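Local coordinates for heptaprenyl diphosphate synthase (HEPPP synthase) subunit 1 family protein (Staphylococcus aureus, PDB 5H9D) that probably serves as the non-catalytic component of a two-subunit prenyltransferase that makes heptaprenyl diphosphate, a C35 isoprenoid chain, at residues S54-D59 / F165-Q170; K108-L111 / A115-D118; Y119-A124 / H178-S183. All blocks are in the same frame, centred on the assembly; numbering follows the deposited sequence.

Contact 1 (54-59 with 165-170), partly buried and nearest the chain's centre, is mainly charged: a lysine from a loop enters a cluster beside helix 43-65. Contact 2 (108-111 with 115-118), also partly buried, closes the turn between helices 91-112 and 118-140 by a backbone bond and leucine packing. Contact 3 (119-124 with 178-183) is buried, though its centre is about 17 Å from the chain's, and almost wholly apolar. Lys108 reaches Asp59 in a salt bridge whose oxygen is imprecisely placed; Tyr168 on Leu111 joins contacts 1 and 2 more firmly, as Ile121 on Leu111 joins 2 and 3. Contacts 1 and 2 also meet the farnesyl pyrophosphate synthetase chain; contact 3 does not.

Contact 1: residues S54-D59 / F165-Q170; sequences SMRHLD and FKKYNQ
A small charge cluster on the flank of helix 43-65 is where Asp59 and Arg56 receive Lys167, which reaches across from the loop leading to helix 174-180. Lys167 CG stands between its own backbone N and carbonyl carbon (chi1 73°), and from there the chain runs across Asp59 at about a right angle, its methylenes passing beside Asp59 CB. The same methylenes pass the aliphatic part of Arg56, where the model is too tight for its carbon distances to be taken literally. A last bend at chi4 (-55°) brings Lys167 NZ to 2.8 Å from Asp59 OD2, a salt bridge whose hydrogen bond is weak; the position of that oxygen is not well fixed. Lys108 of helix 91-112 tentatively pairs with the same oxygen, and if both cations do share the carboxylate they may favour its ionised form. Helices 43-65 and 91-112 of this all-helical chain, which belongs to the terpene-synthase clan of isoprenoid enzymes, would then be joined to the loop through one acidic residue. Arg56 NE stays 4.6 Å from Lys167 NZ, and the guanidinium is engaged by Asp52 instead. On the loop side Tyr168 presents a ring edge to the cluster: Lys167 NZ lies in the ring plane, the Asp59 carboxylate is tilted 51° against it, and Asp59 OD1 is 4.0 Å from Tyr168 CB. The phenol end points elsewhere, to Glu129 of helix 118-140, which also pairs with Lys166. A water lies 3.1 Å from Asp59 O and 2.9 Å from Gln170 OE1, placed to donate to either, though it has more acceptors around it than protons to give.

Contact 2: residues K108-L111 / A115-D118; sequences KSSL and ALND
Ala115 N donates to Ser110 O across 3.0 Å, the one hydrogen bond across the contact. It is straight at the donor (N-H...O 161°) and lies nearly on the line of the carbonyl bond at the acceptor (163°). Because it spans five residues, it reaches one residue further than an alpha-helical bond, as happens where a helix ends and the chain is peeling off. Ala115 CB follows its amide and rests 3.6 Å from Ser110 O. Next comes Leu116, whose side chain folds back over the helix end: with CG anti to the carbonyl carbon (chi1 -58°), its branch point and both methyls gather round Ser110 CB, Leu116 CD2 lying 3.9 Å from it. The other methyl, Leu116 CD1, continues to Leu111 CD2 at 4.1 Å, the two leucines meeting at a slant.

Further out, these groups are positioned by a second shell. Ser110 OG is hydrogen-bonded to Glu106 O one turn back in helix 91-112 and to Asp25 of the farnesyl pyrophosphate synthetase chain, leaving the CB methylene of the serine for Leu116. Leu111 and Leu116 both lean on Ile121 of helix 118-140, and Leu111 also touches Tyr168. That second helix starts right after Asn117, which holds the N-cap: its side chain caps a backbone N of the first turn, while Glu120 OE2 answers by binding Asn117 N, a reciprocal pattern consistent with a capping box. The contact thus forms the turn joining two consecutive helices, 91-112 and 118-140. Its chemistry divides cleanly: a backbone bond answers one carbonyl at the end of helix 91-112, the leucines give the turn an apolar inner side, and the serine hydroxyl is shared between its own helix and the partner chain.

Contact 3: residues Y119-A124 / H178-S183; sequences YEISQA and HDIQKS
Ile180, at the last turn of helix 174-180, meets Ile121 and Ser122 of helix 118-140 and carries nearly all of this contact. Followed in order, the segment begins with His178, whose ND1 is bound to Lys174 O one turn earlier, well away from helix 118-140. Asp179 contributes through its backbone: its carbonyl oxygen gathers the donors that finish the helix. Ile180 comes next, its CB directed at the opposing helix. With CG1 held between the backbone N and the carbonyl carbon (chi1 45°), the long branch extends so that Ile180 CD1 abuts Ile121 CG2, and Ile180 CG1 stands 4.0 Å from the same methyl. The two side chains cross at about a right angle, the long branch of Ile180 ending on the Ile121 CG2 methyl. Ile121 offers CG2 because that methyl is anti to its backbone N, while the CG1 branch goes on toward Leu111. Beyond the isoleucine pair, Ser122 OG lies 3.7 Å from Ile180 O, a distance of loose approach.

Gln181 then turns its side chain away from helix 118-140, and Lys182 N binds Asp179 O at 2.8 Å. Ser183 closes the turn twice over, its N and its OG both bonding to that carbonyl oxygen; the hydroxyl, 2.7 Å from Asp179 O, approaches from 43° above the carbonyl plane. Three donors thus grip one oxygen and hold the turn that follows Ile180. In the surrounding all-helical fold, helix 118-140 packs on both of its neighbours here: Ile121 and Ala124 on Leu111 and Leu107 of helix 91-112, Ile121 also on Ile180 of helix 174-180, while Tyr184 touches Ser122 and Gln123.

Contact 1: residues S54-D59 / F165-Q170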
ATOM      1  N   SER C  54       9.756   5.798   8.902  1.00 61.92           N
ATOM      2  CA  SER C  54       9.171   4.548   8.444  1.00 61.67           C
ATOM      3  C   SER C  54      10.286   3.630   7.958  1.00 61.15           C
ATOM      4  O   SER C  54      10.414   2.487   8.428  1.00 59.73           O
ATOM      5  CB  SER C  54       8.144   4.799   7.343  1.00 61.76           C
ATOM      6  OG  SER C  54       8.665   5.633   6.329  1.00 66.97           O
ATOM      7  N   MET C  55      11.107   4.154   7.047  1.00 60.11           N
ATOM      8  CA  MET C  55      12.238   3.426   6.484  1.00 59.79           C
ATOM      9  C   MET C  55      13.104   2.724   7.553  1.00 60.00           C
ATOM     10  O   MET C  55      13.386   1.529   7.457  1.00 56.90           O
ATOM     11  CB  MET C  55      13.091   4.391   5.662  1.00 60.83           C
ATOM     12  CG  MET C  55      12.412   4.970   4.406  1.00 58.45           C
ATOM     13  SD  MET C  55      12.191   3.728   3.173  0.53 58.54           S
ATOM     14  CE  MET C  55      10.466   3.190   3.475  1.00 57.18           C
ATOM     15  N   ARG C  56      13.518   3.456   8.586  1.00 62.13           N
ATOM     16  CA  ARG C  56      14.335   2.838   9.638  1.00 62.79           C
ATOM     17  C   ARG C  56      13.523   1.844  10.484  1.00 62.94           C
ATOM     18  O   ARG C  56      14.088   0.901  11.065  1.00 60.03           O
ATOM     19  CB  ARG C  56      14.961   3.907  10.533  1.00 62.85           C
ATOM     20  CG  ARG C  56      15.797   3.316  11.657  1.00 65.74           C
ATOM     21  CD  ARG C  56      16.566   4.363  12.461  1.00 68.95           C
ATOM     22  NE  ARG C  56      17.327   5.268  11.601  1.00 70.26           N
ATOM     23  CZ  ARG C  56      16.875   6.447  11.186  1.00 70.47           C
ATOM     24  NH1 ARG C  56      15.669   6.858  11.570  1.00 69.07           N
ATOM     25  NH2 ARG C  56      17.618   7.202  10.377  1.00 70.36           N
ATOM     26  N   HIS C  57      12.197   2.054  10.540  1.00 63.31           N
ATOM     27  CA  HIS C  57      11.317   1.174  11.297  1.00 62.37           C
ATOM     28  C   HIS C  57      11.181  -0.154  10.597  1.00 61.69           C
ATOM     29  O   HIS C  57      11.285  -1.195  11.224  1.00 61.95           O
ATOM     30  CB  HIS C  57       9.940   1.789  11.482  1.00 64.35           C
ATOM     31  CG  HIS C  57       9.099   1.078  12.500  1.00 65.92           C
ATOM     32  ND1 HIS C  57       9.574   0.742  13.749  1.00 67.81           N
ATOM     33  CD2 HIS C  57       7.808   0.671  12.472  1.00 67.00           C
ATOM     34  CE1 HIS C  57       8.617   0.162  14.449  1.00 67.08           C
ATOM     35  NE2 HIS C  57       7.533   0.108  13.696  1.00 70.23           N
ATOM     36  N   LEU C  58      10.974  -0.118   9.288  1.00 61.62           N
ATOM     37  CA  LEU C  58      10.846  -1.348   8.507  1.00 61.61           C
ATOM     38  C   LEU C  58      12.193  -2.057   8.469  1.00 61.37           C
ATOM     39  O   LEU C  58      12.262  -3.285   8.388  1.00 59.92           O
ATOM     40  CB  LEU C  58      10.346  -1.040   7.075  1.00 59.44           C
ATOM     41  CG  LEU C  58       8.966  -0.357   6.934  1.00 57.91           C
ATOM     42  CD1 LEU C  58       8.858   0.321   5.619  1.00 55.42           C
ATOM     43  CD2 LEU C  58       7.841  -1.348   7.103  1.00 55.08           C
ATOM     44  N   ASP C  59      13.271  -1.289   8.528  1.00 62.95           N
ATOM     45  CA  ASP C  59      14.588  -1.906   8.527  1.00 66.16           C
ATOM     46  C   ASP C  59      14.687  -2.789   9.742  1.00 67.65           C
ATOM     47  O   ASP C  59      14.975  -3.980   9.648  1.00 68.99           O
ATOM     48  CB  ASP C  59      15.682  -0.859   8.619  1.00 67.25           C
ATOM     49  CG  ASP C  59      16.193  -0.436   7.270  1.00 68.87           C
ATOM     50  OD1 ASP C  59      16.252  -1.315   6.378  1.00 68.94           O
ATOM     51  OD2 ASP C  59      16.546   0.757   7.113  1.00 67.41           O
ATOM     52  N   PHE C 165      25.457   0.811  14.955  1.00 97.40           N
ATOM     53  CA  PHE C 165      25.180  -0.309  14.070  1.00 93.67           C
ATOM     54  C   PHE C 165      23.872  -0.035  13.348  1.00 93.95           C
ATOM     55  O   PHE C 165      22.798  -0.032  13.952  1.00 92.93           O
ATOM     56  CB  PHE C 165      25.066  -1.611  14.846  1.00 89.98           C
ATOM     57  CG  PHE C 165      25.252  -2.853  14.003  1.00 85.70           C
ATOM     58  CD1 PHE C 165      26.464  -3.113  13.387  1.00 83.24           C
ATOM     59  CD2 PHE C 165      24.238  -3.800  13.894  1.00 83.83           C
ATOM     60  CE1 PHE C 165      26.670  -4.299  12.682  1.00 82.20           C
ATOM     61  CE2 PHE C 165      24.438  -4.990  13.189  1.00 82.72           C
ATOM     62  CZ  PHE C 165      25.659  -5.238  12.585  1.00 81.35           C
ATOM     63  N   LYS C 166      24.017   0.207  12.047  1.00 94.23           N
ATOM     64  CA  LYS C 166      22.956   0.498  11.088  1.00 94.56           C
ATOM     65  C   LYS C 166      21.606  -0.162  11.271  1.00 92.95           C
ATOM     66  O   LYS C 166      20.644   0.507  11.608  1.00 93.49           O
ATOM     67  CB  LYS C 166      23.450   0.150   9.690  1.00 97.92           C
ATOM     68  CG  LYS C 166      24.458   1.121   9.121  1.00102.14           C
ATOM     69  CD  LYS C 166      25.559   1.481  10.100  1.00105.58           C
ATOM     70  CE  LYS C 166      26.403   2.609   9.527  1.00107.74           C
ATOM     71  NZ  LYS C 166      25.539   3.759   9.122  1.00110.21           N
ATOM     72  N   LYS C 167      21.559  -1.468  11.019  1.00 90.70           N
ATOM     73  CA  LYS C 167      20.352  -2.311  11.082  1.00 89.76           C
ATOM     74  C   LYS C 167      20.250  -2.805   9.649  1.00 88.50           C
ATOM     75  O   LYS C 167      19.917  -3.967   9.395  1.00 87.91           O
ATOM     76  CB  LYS C 167      19.080  -1.530  11.446  1.00 89.77           C
ATOM     77  CG  LYS C 167      18.555  -0.656  10.324  1.00 92.01           C
ATOM     78  CD  LYS C 167      17.888   0.603  10.855  1.00 93.05           C
ATOM     79  CE  LYS C 167      17.458   1.515   9.709  1.00 94.42           C
ATOM     80  NZ  LYS C 167      18.567   1.875   8.781  1.00 95.12           N
ATOM     81  N   TYR C 168      20.536  -1.899   8.710  1.00 86.06           N
ATOM     82  CA  TYR C 168      20.549  -2.269   7.305  1.00 83.51           C
ATOM     83  C   TYR C 168      21.920  -2.916   7.023  1.00 83.50           C
ATOM     84  O   TYR C 168      22.127  -3.557   5.980  1.00 82.72           O
ATOM     85  CB  TYR C 168      20.281  -1.057   6.384  1.00 80.40           C
ATOM     86  CG  TYR C 168      21.237   0.112   6.478  1.00 76.21           C
ATOM     87  CD1 TYR C 168      20.854   1.304   7.080  1.00 74.62           C
ATOM     88  CD2 TYR C 168      22.521   0.022   5.962  1.00 75.35           C
ATOM     89  CE1 TYR C 168      21.730   2.373   7.171  1.00 74.76           C
ATOM     90  CE2 TYR C 168      23.411   1.081   6.046  1.00 74.57           C
ATOM     91  CZ  TYR C 168      23.020   2.257   6.656  1.00 74.88           C
ATOM     92  OH  TYR C 168      23.946   3.278   6.805  1.00 72.97           O
ATOM     93  N   ASN C 169      22.845  -2.760   7.975  1.00 82.75           N
ATOM     94  CA  ASN C 169      24.166  -3.370   7.861  1.00 82.73           C
ATOM     95  C   ASN C 169      24.091  -4.758   8.547  1.00 82.74           C
ATOM     96  O   ASN C 169      25.091  -5.450   8.688  1.00 82.59           O
ATOM     97  CB  ASN C 169      25.256  -2.475   8.500  1.00 81.91           C
ATOM     98  CG  ASN C 169      26.121  -1.713   7.449  1.00 82.04           C
ATOM     99  OD1 ASN C 169      26.168  -0.480   7.443  1.00 80.47           O
ATOM    100  ND2 ASN C 169      26.815  -2.456   6.580  1.00 80.25           N
ATOM    101  N   GLN C 170      22.882  -5.162   8.939  1.00 83.13           N
ATOM    102  CA  GLN C 170      22.624  -6.464   9.582  1.00 84.09           C
ATOM    103  C   GLN C 170      23.448  -7.664   9.053  1.00 83.21           C
ATOM    104  O   GLN C 170      24.016  -8.406   9.837  1.00 83.23           O
ATOM    105  CB  GLN C 170      21.105  -6.793   9.508  1.00 85.53           C
ATOM    106  CG  GLN C 170      20.735  -8.127   8.796  1.00 88.31           C
ATOM    107  CD  GLN C 170      19.223  -8.309   8.492  1.00 90.44           C
ATOM    108  OE1 GLN C 170      18.658  -7.692   7.573  1.00 90.81           O
ATOM    109  NE2 GLN C 170      18.575  -9.173   9.268  1.00 91.72           N
TER
HETATM  110  O   HOH W   1      17.350  -5.145   8.067  1.00 52.35           O

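Contact 2: residues K108-L111 / A115-D118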
ATOM      1  N   LYS C 108      20.108  -0.284   0.007  1.00 51.66           N
ATOM      2  CA  LYS C 108      19.987  -1.260   1.105  1.00 52.74           C
ATOM      3  C   LYS C 108      19.898  -2.685   0.542  1.00 53.33           C
ATOM      4  O   LYS C 108      20.533  -3.600   1.067  1.00 55.26           O
ATOM      5  CB  LYS C 108      18.772  -0.973   1.992  1.00 52.33           C
ATOM      6  CG  LYS C 108      18.951   0.177   2.968  1.00 52.53           C
ATOM      7  CD  LYS C 108      17.671   0.571   3.693  1.00 49.39           C
ATOM      8  CE  LYS C 108      17.917   1.811   4.568  1.00 52.86           C
ATOM      9  NZ  LYS C 108      16.684   2.440   5.205  1.00 52.99           N
ATOM     10  N   SER C 109      19.133  -2.878  -0.526  1.00 52.32           N
ATOM     11  CA  SER C 109      19.028  -4.206  -1.130  1.00 53.81           C
ATOM     12  C   SER C 109      20.411  -4.692  -1.578  1.00 55.68           C
ATOM     13  O   SER C 109      20.786  -5.858  -1.369  1.00 56.66           O
ATOM     14  CB  SER C 109      18.097  -4.180  -2.335  1.00 51.38           C
ATOM     15  OG  SER C 109      18.000  -5.464  -2.911  1.00 50.62           O
ATOM     16  N   SER C 110      21.154  -3.790  -2.204  1.00 54.50           N
ATOM     17  CA  SER C 110      22.476  -4.104  -2.663  1.00 54.59           C
ATOM     18  C   SER C 110      23.388  -4.496  -1.488  1.00 54.77           C
ATOM     19  O   SER C 110      24.195  -5.423  -1.602  1.00 55.72           O
ATOM     20  CB  SER C 110      23.045  -2.900  -3.426  1.00 55.55           C
ATOM     21  OG  SER C 110      22.428  -2.745  -4.693  1.00 54.07           O
ATOM     22  N   LEU C 111      23.273  -3.791  -0.367  1.00 54.56           N
ATOM     23  CA  LEU C 111      24.089  -4.107   0.816  1.00 55.80           C
ATOM     24  C   LEU C 111      23.695  -5.464   1.373  1.00 54.66           C
ATOM     25  O   LEU C 111      24.536  -6.307   1.641  1.00 54.74           O
ATOM     26  CB  LEU C 111      23.935  -3.035   1.916  1.00 55.40           C
ATOM     27  CG  LEU C 111      24.669  -1.712   1.639  1.00 57.09           C
ATOM     28  CD1 LEU C 111      24.325  -0.692   2.714  1.00 55.86           C
ATOM     29  CD2 LEU C 111      26.192  -1.963   1.585  1.00 55.38           C
ATOM     30  N   ALA C 115      26.385  -7.279  -2.632  1.00 60.60           N
ATOM     31  CA  ALA C 115      26.659  -6.929  -4.014  1.00 57.98           C
ATOM     32  C   ALA C 115      27.569  -5.723  -4.239  1.00 56.79           C
ATOM     33  O   ALA C 115      27.923  -5.454  -5.366  1.00 56.71           O
ATOM     34  CB  ALA C 115      25.348  -6.725  -4.743  1.00 56.80           C
ATOM     35  N   LEU C 116      27.948  -5.003  -3.190  1.00 55.47           N
ATOM     36  CA  LEU C 116      28.816  -3.845  -3.362  1.00 56.54           C
ATOM     37  C   LEU C 116      30.275  -4.068  -2.920  1.00 58.01           C
ATOM     38  O   LEU C 116      30.545  -4.861  -2.010  1.00 59.57           O
ATOM     39  CB  LEU C 116      28.230  -2.651  -2.597  1.00 53.69           C
ATOM     40  CG  LEU C 116      26.814  -2.233  -2.993  1.00 51.52           C
ATOM     41  CD1 LEU C 116      26.510  -0.870  -2.369  1.00 49.98           C
ATOM     42  CD2 LEU C 116      26.691  -2.165  -4.511  1.00 47.33           C
ATOM     43  N   ASN C 117      31.225  -3.387  -3.564  1.00 58.17           N
ATOM     44  CA  ASN C 117      32.634  -3.520  -3.149  1.00 56.42           C
ATOM     45  C   ASN C 117      32.791  -2.488  -2.030  1.00 56.29           C
ATOM     46  O   ASN C 117      31.786  -1.901  -1.615  1.00 55.95           O
ATOM     47  CB  ASN C 117      33.624  -3.293  -4.322  1.00 52.54           C
ATOM     48  CG  ASN C 117      33.479  -1.925  -4.989  1.00 54.12           C
ATOM     49  OD1 ASN C 117      33.353  -0.893  -4.322  1.00 54.12           O
ATOM     50  ND2 ASN C 117      33.526  -1.911  -6.322  1.00 52.62           N
ATOM     51  N   ASP C 118      34.005  -2.248  -1.532  1.00 57.25           N
ATOM     52  CA  ASP C 118      34.159  -1.289  -0.419  1.00 58.34           C
ATOM     53  C   ASP C 118      33.965   0.177  -0.761  1.00 56.75           C
ATOM     54  O   ASP C 118      33.454   0.930   0.049  1.00 57.59           O
ATOM     55  CB  ASP C 118      35.509  -1.480   0.283  1.00 62.34           C
ATOM     56  CG  ASP C 118      35.733  -2.915   0.729  1.00 65.19           C
ATOM     57  OD1 ASP C 118      34.785  -3.486   1.312  1.00 66.04           O
ATOM     58  OD2 ASP C 118      36.845  -3.457   0.490  1.00 66.26           O
TER

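Contact 3: residues Y119-A124 / H178-S183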
ATOM      1  N   TYR C 119      34.397   0.575  -1.953  1.00 55.17           N
ATOM      2  CA  TYR C 119      34.233   1.940  -2.425  1.00 52.67           C
ATOM      3  C   TYR C 119      32.737   2.202  -2.433  1.00 53.72           C
ATOM      4  O   TYR C 119      32.264   3.239  -1.954  1.00 52.94           O
ATOM      5  CB  TYR C 119      34.760   2.080  -3.860  1.00 48.66           C
ATOM      6  CG  TYR C 119      34.448   3.421  -4.478  1.00 48.43           C
ATOM      7  CD1 TYR C 119      35.078   4.589  -4.025  1.00 46.04           C
ATOM      8  CD2 TYR C 119      33.503   3.536  -5.501  1.00 47.21           C
ATOM      9  CE1 TYR C 119      34.782   5.825  -4.564  1.00 45.95           C
ATOM     10  CE2 TYR C 119      33.203   4.773  -6.058  1.00 49.11           C
ATOM     11  CZ  TYR C 119      33.850   5.916  -5.581  1.00 51.01           C
ATOM     12  OH  TYR C 119      33.572   7.150  -6.157  1.00 56.25           O
ATOM     13  N   GLU C 120      32.006   1.231  -2.991  1.00 55.15           N
ATOM     14  CA  GLU C 120      30.539   1.271  -3.122  1.00 55.33           C
ATOM     15  C   GLU C 120      29.769   1.281  -1.818  1.00 54.25           C
ATOM     16  O   GLU C 120      28.862   2.081  -1.664  1.00 54.22           O
ATOM     17  CB  GLU C 120      30.062   0.098  -3.964  1.00 55.66           C
ATOM     18  CG  GLU C 120      30.088   0.362  -5.442  1.00 57.76           C
ATOM     19  CD  GLU C 120      29.844  -0.906  -6.248  1.00 62.01           C
ATOM     20  OE1 GLU C 120      29.343  -0.784  -7.399  1.00 63.30           O
ATOM     21  OE2 GLU C 120      30.157  -2.020  -5.735  1.00 60.11           O
ATOM     22  N   ILE C 121      30.125   0.383  -0.897  1.00 54.43           N
ATOM     23  CA  ILE C 121      29.469   0.302   0.410  1.00 54.86           C
ATOM     24  C   ILE C 121      29.524   1.668   1.083  1.00 57.45           C
ATOM     25  O   ILE C 121      28.534   2.156   1.627  1.00 58.23           O
ATOM     26  CB  ILE C 121      30.174  -0.733   1.339  1.00 52.77           C
ATOM     27  CG1 ILE C 121      29.651  -2.137   1.029  1.00 51.38           C
ATOM     28  CG2 ILE C 121      29.977  -0.352   2.815  1.00 46.35           C
ATOM     29  CD1 ILE C 121      30.594  -3.236   1.407  1.00 47.85           C
ATOM     30  N   SER C 122      30.702   2.275   1.015  1.00 57.94           N
ATOM     31  CA  SER C 122      30.957   3.565   1.605  1.00 58.71           C
ATOM     32  C   SER C 122      30.189   4.693   0.940  1.00 58.55           C
ATOM     33  O   SER C 122      29.767   5.643   1.613  1.00 59.38           O
ATOM     34  CB  SER C 122      32.450   3.850   1.539  1.00 61.56           C
ATOM     35  OG  SER C 122      32.816   4.736   2.586  1.00 67.50           O
ATOM     36  N   GLN C 123      30.031   4.612  -0.377  1.00 56.91           N
ATOM     37  CA  GLN C 123      29.282   5.633  -1.086  1.00 56.96           C
ATOM     38  C   GLN C 123      27.810   5.468  -0.703  1.00 57.78           C
ATOM     39  O   GLN C 123      27.087   6.463  -0.516  1.00 57.38           O
ATOM     40  CB  GLN C 123      29.418   5.471  -2.600  1.00 57.41           C
ATOM     41  CG  GLN C 123      30.816   5.655  -3.178  1.00 61.61           C
ATOM     42  CD  GLN C 123      31.351   7.070  -3.023  1.00 64.72           C
ATOM     43  OE1 GLN C 123      32.067   7.388  -2.049  1.00 63.95           O
ATOM     44  NE2 GLN C 123      31.000   7.938  -3.979  1.00 66.14           N
ATOM     45  N   ALA C 124      27.386   4.204  -0.580  1.00 55.95           N
ATOM     46  CA  ALA C 124      26.010   3.859  -0.243  1.00 54.47           C
ATOM     47  C   ALA C 124      25.616   4.413   1.117  1.00 54.27           C
ATOM     48  O   ALA C 124      24.522   4.979   1.282  1.00 53.01           O
ATOM     49  CB  ALA C 124      25.829   2.336  -0.283  1.00 52.79           C
ATOM     50  N   HIS C 178      32.107  -0.771  11.552  1.00103.13           N
ATOM     51  CA  HIS C 178      32.815   0.233  12.318  1.00104.91           C
ATOM     52  C   HIS C 178      34.093   0.680  11.606  1.00104.73           C
ATOM     53  O   HIS C 178      34.592   1.772  11.852  1.00104.27           O
ATOM     54  CB  HIS C 178      33.069  -0.307  13.734  1.00107.65           C
ATOM     55  CG  HIS C 178      31.814  -0.742  14.441  1.00110.29           C
ATOM     56  ND1 HIS C 178      31.197  -1.953  14.199  1.00111.52           N
ATOM     57  CD2 HIS C 178      31.030  -0.101  15.343  1.00111.23           C
ATOM     58  CE1 HIS C 178      30.091  -2.040  14.917  1.00111.82           C
ATOM     59  NE2 HIS C 178      29.966  -0.929  15.621  1.00112.09           N
ATOM     60  N   ASP C 179      34.597  -0.156  10.699  1.00105.27           N
ATOM     61  CA  ASP C 179      35.783   0.185   9.919  1.00105.91           C
ATOM     62  C   ASP C 179      35.411   0.960   8.638  1.00106.09           C
ATOM     63  O   ASP C 179      35.900   2.068   8.441  1.00105.97           O
ATOM     64  CB  ASP C 179      36.593  -1.072   9.569  1.00107.31           C
ATOM     65  CG  ASP C 179      37.421  -1.598  10.752  1.00109.16           C
ATOM     66  OD1 ASP C 179      38.216  -0.825  11.339  1.00109.19           O
ATOM     67  OD2 ASP C 179      37.291  -2.794  11.093  1.00110.71           O
ATOM     68  N   ILE C 180      34.551   0.413   7.771  1.00106.41           N
ATOM     69  CA  ILE C 180      34.177   1.152   6.555  1.00106.95           C
ATOM     70  C   ILE C 180      33.460   2.469   6.865  1.00108.73           C
ATOM     71  O   ILE C 180      33.249   3.289   5.973  1.00109.51           O
ATOM     72  CB  ILE C 180      33.292   0.310   5.511  1.00104.31           C
ATOM     73  CG1 ILE C 180      32.162  -0.457   6.185  1.00102.60           C
ATOM     74  CG2 ILE C 180      34.158  -0.676   4.749  1.00104.62           C
ATOM     75  CD1 ILE C 180      31.652  -1.628   5.333  1.00 98.07           C
ATOM     76  N   GLN C 181      33.103   2.684   8.127  1.00111.04           N
ATOM     77  CA  GLN C 181      32.423   3.924   8.507  1.00113.66           C
ATOM     78  C   GLN C 181      33.331   4.793   9.354  1.00115.44           C
ATOM     79  O   GLN C 181      32.922   5.844   9.852  1.00114.73           O
ATOM     80  CB  GLN C 181      31.141   3.646   9.283  1.00113.64           C
ATOM     81  CG  GLN C 181      31.357   3.276  10.720  1.00114.03           C
ATOM     82  CD  GLN C 181      30.067   3.310  11.503  1.00114.94           C
ATOM     83  OE1 GLN C 181      30.036   2.971  12.686  1.00116.52           O
ATOM     84  NE2 GLN C 181      28.991   3.730  10.851  1.00114.99           N
ATOM     85  N   LYS C 182      34.557   4.317   9.543  1.00117.87           N
ATOM     86  CA  LYS C 182      35.574   5.055  10.276  1.00119.90           C
ATOM     87  C   LYS C 182      36.531   5.432   9.157  1.00120.44           C
ATOM     88  O   LYS C 182      37.056   6.545   9.109  1.00120.63           O
ATOM     89  CB  LYS C 182      36.285   4.164  11.305  1.00121.03           C
ATOM     90  CG  LYS C 182      37.212   4.941  12.252  1.00122.17           C
ATOM     91  CD  LYS C 182      37.861   4.055  13.329  1.00122.67           C
ATOM     92  CE  LYS C 182      36.845   3.543  14.355  1.00121.80           C
ATOM     93  NZ  LYS C 182      37.481   2.781  15.468  1.00120.33           N
ATOM     94  N   SER C 183      36.721   4.487   8.241  1.00121.06           N
ATOM     95  CA  SER C 183      37.582   4.686   7.089  1.00121.57           C
ATOM     96  C   SER C 183      36.803   5.412   6.000  1.00122.08           C
ATOM     97  O   SER C 183      36.783   4.985   4.849  1.00122.60           O
ATOM     98  CB  SER C 183      38.105   3.345   6.555  1.00121.49           C
ATOM     99  OG  SER C 183      37.053   2.532   6.072  1.00121.87           O
TER